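Local atomic coordinates of DUF176 (Nitrosomonas europaea, PDB entry 2OMO), a protein that belongs to the antibiotic biosynthesis monooxygenase family and is probably an oxidoreductase, although its substrate and reaction are not established. Residues 30-34 with 35-39. Sequence-based numbering, arbitrary orientation.
Sequences ASVKT and DKTEA
Lys33 and Lys36 close a tight turn, their CA atoms 5.4 Å apart, where the chain leaves strand 24-31 and enters helix 37-51. Lys36 N donates to Lys33 O over 3.0 Å with an N-H...O angle of 155°. At the two central positions Thr34 is helical and Asp35 lies toward the bridge region, torsions that with this bond fit a type I beta turn. One residue further out the chain diverges only modestly, Val32 CA lying 6.2 Å from Thr37 CA.

Val32 makes the inward side-chain contact. With CG1 anti to the backbone N (chi1 174°), that methyl is directed across the turn against the Lys36 carbonyl group, 3.6 Å from Lys36 O and 4.0 Å from Lys36 CB. Phe40 and Phe72 also touch the buried Val32 side chain, linking the turn to the packing between helix and sheet. On the outer surface, Asp35 OD1 approaches Lys33 CB at 4.0 Å, while Lys36, bent at chi2 and chi4, brings NZ to 3.7 Å from Asp35 OD2, a long salt bridge. Lys33 extends elsewhere and donates through NZ to Asp102 O. Within the first helical turn, Thr37 OG1 donates to Glu38 OE2 at 2.8 Å, meeting the carboxylate on its anti side, somewhat out of its plane; Glu38 OE1 pairs with Lys41.

Lys36 occupies the N-cap, and its side chain carries no acceptor for the first helical N-H groups. This is the first strand-to-helix connection of a ferredoxin-like fold, whose sheet order is 2-3-1-4. The geometry implies a turn closed internally by one backbone bond and packed from within by Val32, while backbone bonds from Val32 to Thr70 and Lys33 to Trp103 tie it to the rest of the fold; the Asp35-Lys36 ion pair probably adds little at its exposed surface.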
loop_
_atom_site.group_PDB
_atom_site.type_symbol
_atom_site.label_atom_id
_atom_site.label_comp_id
_atom_site.label_asym_id
_atom_site.label_seq_id
_atom_site.Cartn_x
_atom_site.Cartn_y
_atom_site.Cartn_z
ATOM N N ALA A 30 7.095 -8.177 -5.453
ATOM C CA ALA A 30 7.681 -9.494 -5.738
ATOM C C ALA A 30 7.169 -10.039 -7.059
ATOM O O ALA A 30 5.956 -10.117 -7.256
ATOM C CB ALA A 30 7.384 -10.489 -4.633
ATOM N N SER A 31 8.100 -10.417 -7.938
ATOM C CA SER A 31 7.774 -11.104 -9.205
ATOM C C SER A 31 8.231 -12.556 -9.012
ATOM O O SER A 31 9.397 -12.829 -8.680
ATOM C CB SER A 31 8.466 -10.472 -10.430
ATOM O OG SER A 31 8.080 -9.109 -10.564
ATOM N N VAL A 32 7.284 -13.458 -9.174
ATOM C CA VAL A 32 7.434 -14.852 -8.818
ATOM C C VAL A 32 7.513 -15.663 -10.111
ATOM O O VAL A 32 6.885 -15.306 -11.103
ATOM C CB VAL A 32 6.207 -15.329 -7.933
ATOM C CG1 VAL A 32 6.252 -16.815 -7.649
ATOM C CG2 VAL A 32 6.142 -14.548 -6.617
ATOM N N LYS A 33 8.301 -16.744 -10.086
ATOM C CA LYS A 33 8.362 -17.706 -11.190
ATOM C C LYS A 33 6.968 -18.248 -11.479
ATOM O O LYS A 33 6.198 -18.524 -10.596
ATOM C CB LYS A 33 9.359 -18.843 -10.917
ATOM C CG LYS A 33 10.814 -18.328 -10.936
ATOM C CD LYS A 33 11.826 -19.455 -10.719
ATOM C CE LYS A 33 13.239 -18.880 -10.571
ATOM N NZ LYS A 33 14.162 -19.909 -10.014
ATOM N N THR A 34 6.669 -18.372 -12.761
ATOM C CA THR A 34 5.343 -18.701 -13.239
ATOM C C THR A 34 4.762 -19.996 -12.588
ATOM O O THR A 34 3.549 -20.120 -12.341
ATOM C CB THR A 34 5.469 -18.747 -14.791
ATOM O OG1 THR A 34 4.226 -18.418 -15.421
ATOM C CG2 THR A 34 6.020 -20.028 -15.240
ATOM N N ASP A 35 5.620 -20.955 -12.255
ATOM C CA ASP A 35 5.092 -22.197 -11.716
ATOM C C ASP A 35 5.254 -22.328 -10.186
ATOM O O ASP A 35 5.250 -23.453 -9.635
ATOM C CB ASP A 35 5.713 -23.382 -12.454
ATOM C CG ASP A 35 7.224 -23.477 -12.262
ATOM O OD1 ASP A 35 7.904 -22.481 -11.893
ATOM O OD2 ASP A 35 7.742 -24.592 -12.501
ATOM N N LYS A 36 5.422 -21.179 -9.529
ATOM C CA LYS A 36 5.562 -21.093 -8.071
ATOM C C LYS A 36 4.627 -20.074 -7.418
ATOM O O LYS A 36 4.765 -19.756 -6.225
ATOM C CB LYS A 36 7.004 -20.776 -7.681
ATOM C CG LYS A 36 8.018 -21.831 -8.129
ATOM C CD LYS A 36 7.866 -23.142 -7.318
ATOM C CE LYS A 36 8.974 -24.117 -7.628
ATOM N NZ LYS A 36 8.786 -24.725 -8.964
ATOM N N THR A 37 3.641 -19.613 -8.168
ATOM C CA THR A 37 2.669 -18.656 -7.597
ATOM C C THR A 37 1.899 -19.208 -6.393
ATOM O O THR A 37 1.742 -18.491 -5.392
ATOM C CB THR A 37 1.687 -18.049 -8.622
ATOM O OG1 THR A 37 0.948 -19.095 -9.244
ATOM C CG2 THR A 37 2.450 -17.275 -9.680
ATOM N N GLU A 38 1.460 -20.470 -6.463
ATOM C CA GLU A 38 0.681 -21.083 -5.343
ATOM C C GLU A 38 1.633 -21.327 -4.191
ATOM O O GLU A 38 1.285 -21.090 -3.046
ATOM C CB GLU A 38 -0.047 -22.371 -5.756
ATOM C CG GLU A 38 -0.945 -22.196 -7.014
ATOM C CD GLU A 38 -1.666 -20.872 -7.032
ATOM O OE1 GLU A 38 -2.526 -20.660 -6.152
ATOM O OE2 GLU A 38 -1.371 -20.024 -7.936
ATOM N N ALA A 39 2.852 -21.778 -4.510
ATOM C CA ALA A 39 3.860 -22.025 -3.495
ATOM C C ALA A 39 4.168 -20.704 -2.776
ATOM O O ALA A 39 4.261 -20.650 -1.536
ATOM C CB ALA A 39 5.123 -22.610 -4.124
#